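Local structure of putative ABC transporter amino acid-binding protein (Sinorhizobium meliloti, 2Q88) at residues F14-A20 with R72-A78; D124-P130 with R166-L172; M82-C87 with R250-A255. The protein binds the compatible solute ectoine and probably hands it to an ABC importer for uptake as an osmoprotectant. All coordinates share one frame; numbering follows the deposited sequence.

Contact 1: F14-A20 with R72-A78; sequences FARIAIA and RHDAITA. With CD (cadmium ion), chain E.
The ring of His73 meets Arg16 at its edge: Arg16 CB lies near the ring plane, 4.3 Å from His73 CD2. CB of Arg72 lies over one face of this ring, offset toward the rim, and Ala18 CB approaches obliquely. At another edge a cadmium ion sits in the ring plane, bound by His73 NE2 at 2.5 Å. Ser57 and a water also bind the ion. Arg16 NH1 gives that water a weak hydrogen bond, while the guanidinium has Phe14 CE1 over one face.

Next to His73 in the chain, Asp74 grips the backbone of Arg16. Its CG is anti to its own carbonyl carbon (chi1 -58°), which carries the carboxylate back to the neighbouring strand. There Arg16 N donates to Asp74 OD2 at 2.7 Å, almost straight at 175°, on the anti side and somewhat out of the carboxylate plane. Arg16 O is held twice, by Asp74 N at 2.7 Å and by Ala75 N at 3.2 Å. With an alanine here in place of the aspartate, Arg16 N would probably lose its acceptor and Lys5 its salt-bridge mate.

Further on the pairing is regular and parallel. Ala18 N bonds Ala75 O, and Thr77 N bonds Ala18 O. Thr77 crosses Ile17 at about a right angle, with its OG1 3.4 Å from Ile17 CB. This hydroxyl is buried and has no polar partner.

The strands belong to the parallel sheet of one lobe of a periplasmic binding protein. Ala78, a little further along the chain, lines the ectoine pocket. Chemically, the contact has a polar, metal-binding end near the surface. Its end toward the ligand is held by backbone bonds and packed side chains, with the Thr77 hydroxyl buried among them. The nearby Lys5 probably helps keep Asp74 ionised.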
loop_
_atom_site.group_PDB
_atom_site.type_symbol
_atom_site.label_atom_id
_atom_site.label_comp_id
_atom_site.label_asym_id
_atom_site.label_seq_id
_atom_site.Cartn_x
_atom_site.Cartn_y
_atom_site.Cartn_z
ATOM N N PHE A 14 4.178 8.136 -21.441
ATOM C CA PHE A 14 3.888 7.985 -20.005
ATOM C C PHE A 14 3.016 6.782 -19.703
ATOM O O PHE A 14 2.262 6.324 -20.563
ATOM C CB PHE A 14 3.228 9.258 -19.417
ATOM C CG PHE A 14 1.890 9.600 -20.026
ATOM C CD1 PHE A 14 0.710 9.097 -19.480
ATOM C CD2 PHE A 14 1.811 10.426 -21.144
ATOM C CE1 PHE A 14 -0.535 9.399 -20.043
ATOM C CE2 PHE A 14 0.577 10.745 -21.714
ATOM C CZ PHE A 14 -0.602 10.227 -21.164
ATOM N N ALA A 15 3.133 6.292 -18.465
ATOM C CA ALA A 15 2.218 5.311 -17.892
ATOM C C ALA A 15 1.322 6.006 -16.880
ATOM O O ALA A 15 1.774 6.883 -16.145
ATOM C CB ALA A 15 3.007 4.187 -17.196
ATOM N N ARG A 16 0.054 5.619 -16.846
ATOM C CA ARG A 16 -0.870 6.099 -15.820
ATOM C C ARG A 16 -0.805 5.152 -14.630
ATOM O O ARG A 16 -1.016 3.946 -14.785
ATOM C CB ARG A 16 -2.302 6.143 -16.340
ATOM C CG ARG A 16 -2.519 7.072 -17.512
ATOM C CD ARG A 16 -3.895 6.938 -18.114
ATOM N NE ARG A 16 -4.045 7.796 -19.281
ATOM C CZ ARG A 16 -4.438 9.056 -19.228
ATOM N NH1 ARG A 16 -4.729 9.615 -18.053
ATOM N NH2 ARG A 16 -4.545 9.766 -20.351
ATOM N N ILE A 17 -0.521 5.695 -13.453
ATOM C CA ILE A 17 -0.399 4.874 -12.239
ATOM C C ILE A 17 -1.437 5.291 -11.196
ATOM O O ILE A 17 -1.829 6.453 -11.128
ATOM C CB ILE A 17 1.058 4.906 -11.662
ATOM C CG1 ILE A 17 1.465 6.326 -11.224
ATOM C CG2 ILE A 17 2.062 4.299 -12.680
ATOM C CD1 ILE A 17 2.864 6.462 -10.580
ATOM N N ALA A 18 -1.879 4.340 -10.383
ATOM C CA ALA A 18 -2.830 4.637 -9.326
ATOM C C ALA A 18 -2.083 4.657 -8.004
ATOM O O ALA A 18 -1.312 3.735 -7.723
ATOM C CB ALA A 18 -3.939 3.606 -9.310
ATOM N N ILE A 19 -2.302 5.720 -7.217
ATOM C CA ILE A 19 -1.702 5.895 -5.887
ATOM C C ILE A 19 -2.762 6.347 -4.871
ATOM O O ILE A 19 -3.875 6.687 -5.257
ATOM C CB ILE A 19 -0.562 6.939 -5.927
ATOM C CG1 ILE A 19 -1.113 8.348 -6.198
ATOM C CG2 ILE A 19 0.502 6.549 -6.953
ATOM C CD1 ILE A 19 -0.134 9.461 -5.818
ATOM N N ALA A 20 -2.417 6.370 -3.580
ATOM C CA ALA A 20 -3.378 6.791 -2.553
ATOM C C ALA A 20 -2.970 8.012 -1.736
ATOM O O ALA A 20 -3.795 8.540 -0.987
ATOM C CB ALA A 20 -3.710 5.637 -1.621
ATOM N N ARG A 72 -8.559 2.071 -16.884
ATOM C CA ARG A 72 -8.370 3.497 -16.619
ATOM C C ARG A 72 -6.923 3.842 -16.292
ATOM O O ARG A 72 -6.449 4.927 -16.637
ATOM C CB ARG A 72 -9.306 3.998 -15.519
ATOM C CG ARG A 72 -10.755 4.104 -15.973
ATOM C CD ARG A 72 -11.668 4.788 -14.979
ATOM N NE ARG A 72 -12.032 3.927 -13.855
ATOM C CZ ARG A 72 -13.091 3.119 -13.837
ATOM N NH1 ARG A 72 -13.890 3.043 -14.892
ATOM N NH2 ARG A 72 -13.351 2.381 -12.760
ATOM N N HIS A 73 -6.227 2.921 -15.632
ATOM C CA HIS A 73 -4.802 3.107 -15.356
ATOM C C HIS A 73 -3.995 1.917 -15.852
ATOM O O HIS A 73 -4.553 0.846 -16.146
ATOM C CB HIS A 73 -4.580 3.388 -13.874
ATOM C CG HIS A 73 -5.522 4.419 -13.330
ATOM N ND1 HIS A 73 -6.575 4.102 -12.502
ATOM C CD2 HIS A 73 -5.610 5.753 -13.560
ATOM C CE1 HIS A 73 -7.251 5.200 -12.211
ATOM N NE2 HIS A 73 -6.688 6.216 -12.843
ATOM N N ASP A 74 -2.688 2.114 -15.954
ATOM C CA ASP A 74 -1.791 1.112 -16.535
ATOM C C ASP A 74 -1.191 0.198 -15.474
ATOM O O ASP A 74 -0.911 -0.967 -15.739
ATOM C CB ASP A 74 -0.698 1.815 -17.334
ATOM C CG ASP A 74 -1.270 2.691 -18.442
ATOM O OD1 ASP A 74 -2.132 2.184 -19.190
ATOM O OD2 ASP A 74 -0.947 3.891 -18.630
ATOM N N ALA A 75 -0.988 0.743 -14.280
ATOM C CA ALA A 75 -0.441 -0.016 -13.158
ATOM C C ALA A 75 -0.962 0.558 -11.856
ATOM O O ALA A 75 -1.280 1.737 -11.792
ATOM C CB ALA A 75 1.091 0.043 -13.182
ATOM N N ILE A 76 -1.056 -0.274 -10.822
ATOM C CA ILE A 76 -1.292 0.229 -9.461
ATOM C C ILE A 76 0.055 0.224 -8.765
ATOM O O ILE A 76 0.666 -0.822 -8.639
ATOM C CB ILE A 76 -2.296 -0.683 -8.698
ATOM C CG1 ILE A 76 -3.666 -0.672 -9.375
ATOM C CG2 ILE A 76 -2.436 -0.236 -7.257
ATOM C CD1 ILE A 76 -4.558 -1.857 -8.940
ATOM N N THR A 77 0.540 1.382 -8.330
ATOM C CA THR A 77 1.841 1.440 -7.674
ATOM C C THR A 77 1.656 2.211 -6.381
ATOM O O THR A 77 1.998 3.388 -6.287
ATOM C CB THR A 77 2.873 2.135 -8.577
ATOM O OG1 THR A 77 2.394 3.438 -8.894
ATOM C CG2 THR A 77 2.965 1.451 -9.942
ATOM N N ALA A 78 1.116 1.531 -5.376
ATOM C CA ALA A 78 0.521 2.217 -4.239
ATOM C C ALA A 78 0.750 1.527 -2.900
ATOM O O ALA A 78 0.214 1.965 -1.885
ATOM C CB ALA A 78 -0.981 2.404 -4.486
HETATM CD CD CD E . -7.273 8.503 -13.745
HETATM O O HOH W 1 -5.925 9.158 -15.559
#

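Contact 2: D124-P130 with R166-L172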
loop_
_atom_site.group_PDB
_atom_site.type_symbol
_atom_site.label_atom_id
_atom_site.label_comp_id
_atom_site.label_asym_id
_atom_site.label_seq_id
_atom_site.Cartn_x
_atom_site.Cartn_y
_atom_site.Cartn_z
ATOM N N ASP A 124 -17.709 -1.349 22.224
ATOM C CA ASP A 124 -17.579 0.104 22.135
ATOM C C ASP A 124 -16.549 0.510 21.107
ATOM O O ASP A 124 -16.634 1.609 20.569
ATOM C CB ASP A 124 -17.189 0.720 23.476
ATOM C CG ASP A 124 -18.211 0.474 24.546
ATOM O OD1 ASP A 124 -19.404 0.244 24.218
ATOM O OD2 ASP A 124 -17.908 0.492 25.753
ATOM N N ALA A 125 -15.587 -0.377 20.830
ATOM C CA ALA A 125 -14.398 -0.021 20.053
ATOM C C ALA A 125 -14.688 0.148 18.571
ATOM O O ALA A 125 -15.222 -0.751 17.918
ATOM C CB ALA A 125 -13.291 -1.055 20.254
ATOM N N LYS A 126 -14.335 1.306 18.046
ATOM C CA LYS A 126 -14.440 1.528 16.616
ATOM C C LYS A 126 -13.043 1.690 16.048
ATOM O O LYS A 126 -12.218 2.422 16.607
ATOM C CB LYS A 126 -15.302 2.751 16.315
ATOM C CG LYS A 126 -16.778 2.549 16.614
ATOM C CD LYS A 126 -17.610 3.724 16.139
ATOM C CE LYS A 126 -19.057 3.571 16.606
ATOM N NZ LYS A 126 -19.823 4.833 16.454
ATOM N N ILE A 127 -12.782 1.016 14.934
ATOM C CA ILE A 127 -11.504 1.165 14.240
ATOM C C ILE A 127 -11.656 1.898 12.911
ATOM O O ILE A 127 -12.547 1.581 12.122
ATOM C CB ILE A 127 -10.827 -0.209 14.035
ATOM C CG1 ILE A 127 -9.573 -0.067 13.151
ATOM C CG2 ILE A 127 -11.806 -1.239 13.429
ATOM C CD1 ILE A 127 -8.558 -1.175 13.332
ATOM N N GLY A 128 -10.780 2.869 12.668
ATOM C CA GLY A 128 -10.746 3.560 11.384
ATOM C C GLY A 128 -9.714 2.911 10.494
ATOM O O GLY A 128 -8.659 2.486 10.960
ATOM N N ALA A 129 -10.009 2.831 9.201
ATOM C CA ALA A 129 -9.105 2.174 8.256
ATOM C C ALA A 129 -9.476 2.576 6.838
ATOM O O ALA A 129 -10.638 2.885 6.571
ATOM C CB ALA A 129 -9.199 0.662 8.407
ATOM N N PRO A 130 -8.513 2.556 5.922
ATOM C CA PRO A 130 -8.820 2.866 4.523
ATOM C C PRO A 130 -9.796 1.855 3.922
ATOM O O PRO A 130 -9.676 0.655 4.164
ATOM C CB PRO A 130 -7.453 2.825 3.831
ATOM C CG PRO A 130 -6.558 2.079 4.745
ATOM C CD PRO A 130 -7.077 2.298 6.141
ATOM N N ARG A 166 -13.988 10.009 17.427
ATOM C CA ARG A 166 -14.905 9.328 16.509
ATOM C C ARG A 166 -14.490 7.869 16.266
ATOM O O ARG A 166 -15.318 7.015 15.903
ATOM C CB ARG A 166 -15.036 10.105 15.193
ATOM C CG ARG A 166 -15.566 11.540 15.364
ATOM C CD ARG A 166 -16.900 11.623 16.087
ATOM N NE ARG A 166 -17.237 12.982 16.519
ATOM C CZ ARG A 166 -18.406 13.328 17.050
ATOM N NH1 ARG A 166 -19.364 12.424 17.207
ATOM N NH2 ARG A 166 -18.629 14.583 17.416
ATOM N N ILE A 167 -13.203 7.589 16.471
ATOM C CA ILE A 167 -12.684 6.223 16.466
ATOM C C ILE A 167 -11.770 6.006 17.684
ATOM O O ILE A 167 -11.286 6.966 18.288
ATOM C CB ILE A 167 -11.942 5.897 15.137
ATOM C CG1 ILE A 167 -10.790 6.881 14.889
ATOM C CG2 ILE A 167 -12.920 5.879 13.947
ATOM C CD1 ILE A 167 -9.987 6.589 13.627
ATOM N N ASP A 168 -11.546 4.751 18.037
ATOM C CA ASP A 168 -10.643 4.406 19.145
ATOM C C ASP A 168 -9.250 3.975 18.683
ATOM O O ASP A 168 -8.289 3.979 19.459
ATOM C CB ASP A 168 -11.265 3.315 19.998
ATOM C CG ASP A 168 -12.578 3.740 20.601
ATOM O OD1 ASP A 168 -12.558 4.605 21.509
ATOM O OD2 ASP A 168 -13.680 3.280 20.229
ATOM N N VAL A 169 -9.158 3.589 17.422
ATOM C CA VAL A 169 -7.908 3.127 16.846
ATOM C C VAL A 169 -7.926 3.456 15.359
ATOM O O VAL A 169 -8.964 3.357 14.718
ATOM C CB VAL A 169 -7.693 1.596 17.084
ATOM C CG1 VAL A 169 -8.936 0.793 16.757
ATOM C CG2 VAL A 169 -6.527 1.060 16.272
ATOM N N TYR A 170 -6.781 3.847 14.825
ATOM C CA TYR A 170 -6.637 4.009 13.381
ATOM C C TYR A 170 -5.507 3.095 12.925
ATOM O O TYR A 170 -4.423 3.099 13.505
ATOM C CB TYR A 170 -6.349 5.468 13.048
ATOM C CG TYR A 170 -6.093 5.779 11.577
ATOM C CD1 TYR A 170 -6.964 5.349 10.585
ATOM C CD2 TYR A 170 -4.989 6.539 11.195
ATOM C CE1 TYR A 170 -6.731 5.655 9.233
ATOM C CE2 TYR A 170 -4.744 6.838 9.872
ATOM C CZ TYR A 170 -5.612 6.400 8.896
ATOM O OH TYR A 170 -5.364 6.727 7.579
ATOM N N SER A 171 -5.765 2.300 11.901
ATOM C CA SER A 171 -4.808 1.290 11.482
ATOM C C SER A 171 -4.301 1.534 10.061
ATOM O O SER A 171 -5.096 1.713 9.146
ATOM C CB SER A 171 -5.427 -0.099 11.592
ATOM O OG SER A 171 -4.457 -1.098 11.340
ATOM N N LEU A 172 -2.970 1.555 9.931
ATOM C CA LEU A 172 -2.233 1.630 8.661
ATOM C C LEU A 172 -0.969 0.792 8.841
ATOM O O LEU A 172 -0.690 0.343 9.962
ATOM C CB LEU A 172 -1.820 3.077 8.360
ATOM C CG LEU A 172 -2.865 4.083 7.868
ATOM C CD1 LEU A 172 -2.200 5.390 7.543
ATOM C CD2 LEU A 172 -3.620 3.559 6.667
#
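Lys126 O is gripped by two backbone groups of the other segment. Asp168 N donates to Lys126 O at 2.8 Å. The same Lys126 O takes a weak bond from Val169 N at 3.4 Å. Asp168 also answers with its side chain: its OD2 takes Lys126 N at 3.0 Å on the anti lone pair. Lys126 is thus held at both its N and its O.

Strands 127-129 and 169-173 then run as parallel neighbours in the sheet of the second lobe. Gly128 N bonds Val169 O at 2.8 Å, and Ser171 N bonds Gly128 O.

On one side of the sheet Val169 CG1 presses on Ile127 CB at 3.5 Å, a tight fit. That methyl lies between the backbone N and the carbonyl carbon of Val169 (chi1 47°). Beyond it, Ile127 CD1 reaches Ser171 CB. Helices 116-121 and 134-141 pack on Ile127. On the other side Ile167 CD1 packs on Gly128 CA at 3.8 Å. The Tyr170 ring turns an edge to the Gly128 carbonyl carbon.

At the pocket end Pro130 CD touches Leu172 CD2 at 3.7 Å, and Pro130 itself contacts the bound ectoine. Ser171 OG bonds Tyr116 and the backbone of Ala102.

Polar grip is therefore concentrated on backbone atoms and one carboxylate, whereas most side chains of the two segments meet one another by apolar contact. Ser171 O, beside Pro130 CD, is buried there without a polar partner.

Contact 3: M82-C87 with R250-A255; sequences MKPERC and REKLCA. With CD (cadmium ion), chain B; 4CS ((4S)-2-methyl-1,4,5,6-tetrahydropyrimidine-4-carboxylic acid), chain F.
Cys87 and Cys254 point their sulfurs at each other from two short helices and join in a disulfide. Cys87 SG and Cys254 SG are 2.0 Å apart, with a chi3 of -60°, a left-handed bridge. Cys87 CB and Cys254 CB are 3.6 Å apart.

Met82 lies beside the bridge. Its chain is extended beyond CG and crosses both Arg250 and Leu253 obliquely. The sulfur does most of the touching: Met82 SD is 3.8 Å from Arg250 CG and 3.9 Å from Leu253 CD1, and it also lies near Cys254 SG. Only the aliphatic part of Arg250 is used here; its NH1 turns away to bond the backbone of Tyr92. Pro84 touches the backbone of Cys254 and Ala255, with Pro84 CG 3.6 Å from Ala255 O. Apart from the disulfide, the segments meet by van der Waals packing.

Arg86 leaves in another direction. Its chain is extended from CG to NE, and its guanidinium meets the ectoine carboxylate edge-on. Arg86 NH1 donates to OXT of the ligand at 2.8 Å (164°), and Arg86 NH2 donates to its O at 2.8 Å (170°). Lys83 CD lies over one face of the guanidinium, and Phe81 O takes a further bond from NH1. This grip probably fixes the rotation of the guanidinium. On the outer side of the second helix Glu251 binds a cadmium ion with both carboxylate oxygens.

The paired bonds from arginine to carboxylate are the anchor known from amino-acid-binding relatives in solute-binding family 3. The disulfide staples the C-terminal helix to the helix that carries this arginine.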
loop_
_atom_site.group_PDB
_atom_site.type_symbol
_atom_site.label_atom_id
_atom_site.label_comp_id
_atom_site.label_asym_id
_atom_site.label_seq_id
_atom_site.Cartn_x
_atom_site.Cartn_y
_atom_site.Cartn_z
ATOM N N MET A 82 -0.086 -7.811 -1.714
ATOM C CA MET A 82 -0.499 -9.043 -2.382
ATOM C C MET A 82 -1.290 -9.936 -1.456
ATOM O O MET A 82 -0.898 -10.153 -0.311
ATOM C CB MET A 82 0.709 -9.825 -2.884
ATOM C CG MET A 82 1.583 -9.072 -3.871
ATOM S SD MET A 82 2.698 -10.233 -4.712
ATOM C CE MET A 82 3.967 -9.100 -5.226
ATOM N N LYS A 83 -2.390 -10.466 -1.983
ATOM C CA LYS A 83 -3.257 -11.405 -1.287
ATOM C C LYS A 83 -3.893 -12.298 -2.336
ATOM O O LYS A 83 -4.145 -11.848 -3.453
ATOM C CB LYS A 83 -4.385 -10.675 -0.558
ATOM C CG LYS A 83 -3.963 -9.753 0.555
ATOM C CD LYS A 83 -5.039 -8.709 0.795
ATOM C CE LYS A 83 -6.230 -9.296 1.511
ATOM N NZ LYS A 83 -7.214 -8.227 1.839
ATOM N N PRO A 84 -4.174 -13.548 -1.984
ATOM C CA PRO A 84 -4.800 -14.491 -2.917
ATOM C C PRO A 84 -5.914 -13.853 -3.763
ATOM O O PRO A 84 -5.837 -13.891 -4.987
ATOM C CB PRO A 84 -5.340 -15.572 -1.986
ATOM C CG PRO A 84 -4.310 -15.617 -0.880
ATOM C CD PRO A 84 -3.911 -14.164 -0.666
ATOM N N GLU A 85 -6.898 -13.225 -3.112
ATOM C CA GLU A 85 -8.020 -12.545 -3.795
ATOM C C GLU A 85 -7.606 -11.481 -4.794
ATOM O O GLU A 85 -8.203 -11.362 -5.861
ATOM C CB GLU A 85 -8.985 -11.911 -2.792
ATOM C CG GLU A 85 -8.317 -11.411 -1.519
ATOM C CD GLU A 85 -8.228 -12.509 -0.478
ATOM O OE1 GLU A 85 -7.119 -13.025 -0.242
ATOM O OE2 GLU A 85 -9.284 -12.872 0.091
ATOM N N ARG A 86 -6.604 -10.683 -4.424
ATOM C CA ARG A 86 -6.100 -9.644 -5.304
ATOM C C ARG A 86 -5.276 -10.252 -6.427
ATOM O O ARG A 86 -5.361 -9.809 -7.563
ATOM C CB ARG A 86 -5.246 -8.648 -4.527
ATOM C CG ARG A 86 -5.995 -7.875 -3.456
ATOM C CD ARG A 86 -5.085 -6.904 -2.699
ATOM N NE ARG A 86 -5.845 -6.067 -1.779
ATOM C CZ ARG A 86 -5.315 -5.160 -0.971
ATOM N NH1 ARG A 86 -3.999 -4.966 -0.938
ATOM N NH2 ARG A 86 -6.113 -4.437 -0.184
ATOM N N CYS A 87 -4.478 -11.263 -6.089
ATOM C CA CYS A 87 -3.652 -11.980 -7.060
ATOM C C CYS A 87 -4.477 -12.607 -8.186
ATOM O O CYS A 87 -4.005 -12.708 -9.318
ATOM C CB CYS A 87 -2.802 -13.039 -6.352
ATOM S SG CYS A 87 -1.598 -12.289 -5.231
ATOM N N ARG A 250 6.303 -13.585 -5.565
ATOM C CA ARG A 250 4.891 -13.382 -5.852
ATOM C C ARG A 250 4.084 -14.647 -5.566
ATOM O O ARG A 250 3.037 -14.575 -4.940
ATOM C CB ARG A 250 4.690 -12.917 -7.297
ATOM C CG ARG A 250 3.242 -12.597 -7.671
ATOM C CD ARG A 250 2.977 -12.486 -9.173
ATOM N NE ARG A 250 3.580 -13.584 -9.951
ATOM C CZ ARG A 250 4.570 -13.422 -10.833
ATOM N NH1 ARG A 250 5.078 -12.213 -11.063
ATOM N NH2 ARG A 250 5.054 -14.474 -11.482
ATOM N N GLU A 251 4.579 -15.809 -5.994
ATOM C CA GLU A 251 3.797 -17.035 -5.797
ATOM C C GLU A 251 3.621 -17.417 -4.323
ATOM O O GLU A 251 2.546 -17.868 -3.934
ATOM C CB GLU A 251 4.336 -18.204 -6.620
ATOM C CG GLU A 251 3.251 -19.234 -6.932
ATOM C CD GLU A 251 3.802 -20.583 -7.340
ATOM O OE1 GLU A 251 3.032 -21.405 -7.898
ATOM O OE2 GLU A 251 5.001 -20.841 -7.100
ATOM N N LYS A 252 4.646 -17.205 -3.500
ATOM C CA LYS A 252 4.538 -17.440 -2.045
ATOM C C LYS A 252 3.547 -16.505 -1.335
ATOM O O LYS A 252 2.804 -16.931 -0.447
ATOM C CB LYS A 252 5.901 -17.317 -1.374
ATOM C CG LYS A 252 6.840 -18.497 -1.585
ATOM C CD LYS A 252 8.282 -18.040 -1.387
ATOM C CE LYS A 252 9.200 -19.178 -0.966
ATOM N NZ LYS A 252 10.568 -18.645 -0.661
ATOM N N LEU A 253 3.560 -15.226 -1.705
ATOM C CA LEU A 253 2.659 -14.243 -1.104
ATOM C C LEU A 253 1.225 -14.425 -1.588
ATOM O O LEU A 253 0.283 -14.054 -0.898
ATOM C CB LEU A 253 3.128 -12.818 -1.411
ATOM C CG LEU A 253 4.530 -12.396 -0.970
ATOM C CD1 LEU A 253 4.923 -11.129 -1.695
ATOM C CD2 LEU A 253 4.607 -12.211 0.529
ATOM N N CYS A 254 1.074 -14.990 -2.782
ATOM C CA CYS A 254 -0.231 -15.197 -3.407
ATOM C C CYS A 254 -0.836 -16.574 -3.128
ATOM O O CYS A 254 -1.997 -16.822 -3.467
ATOM C CB CYS A 254 -0.129 -14.976 -4.917
ATOM S SG CYS A 254 0.177 -13.249 -5.383
ATOM N N ALA A 255 -0.055 -17.459 -2.510
ATOM C CA ALA A 255 -0.485 -18.840 -2.277
ATOM C C ALA A 255 -1.631 -18.945 -1.273
ATOM O O ALA A 255 -1.762 -18.106 -0.377
ATOM C CB ALA A 255 0.696 -19.696 -1.832
HETATM CD CD CD B . 5.343 -22.231 -9.227
HETATM O O 4CS F . -4.754 -2.603 1.368
HETATM C C 4CS F . -3.567 -2.293 1.270
HETATM O OXT 4CS F . -2.874 -2.774 0.366
HETATM C CA 4CS F . -2.944 -1.338 2.281
HETATM C CB 4CS F . -3.864 -0.197 2.670
HETATM C CAD 4CS F . -3.178 0.682 3.720
HETATM N NAG 4CS F . -1.867 1.148 3.196
HETATM C CAI 4CS F . -1.150 0.395 2.253
HETATM C CAA 4CS F . 0.198 0.903 1.712
HETATM N N 4CS F . -1.666 -0.814 1.766
HETATM O O HOH W 2 6.892 -20.476 -10.077
HETATM O O HOH W 3 5.920 -23.863 -7.775
HETATM O O HOH W 4 4.403 -21.427 -10.152
#

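How the contacts relate
From the N terminus, strand 14-19 opens contact 1, which closes at strand 75-76; 51 residues separate segments 14-20 and 72-78, and they hold helix 37-48, strand 53-58 and helix 64-69. Contact 3 opens just after it, at helix 84-87. The chain then enters the other lobe, where contact 2 joins strands 127-129 and 169-173; 35 residues separate segments 124-130 and 166-172. Contact 2 is therefore nested inside contact 3, which closes near the C terminus after 162 residues; contact 1 precedes both. Contacts 1 and 2 lie on opposite sides of the chain centre, with centres about 28 Å apart. Each contact brings a residue to the ectoine site between the lobes.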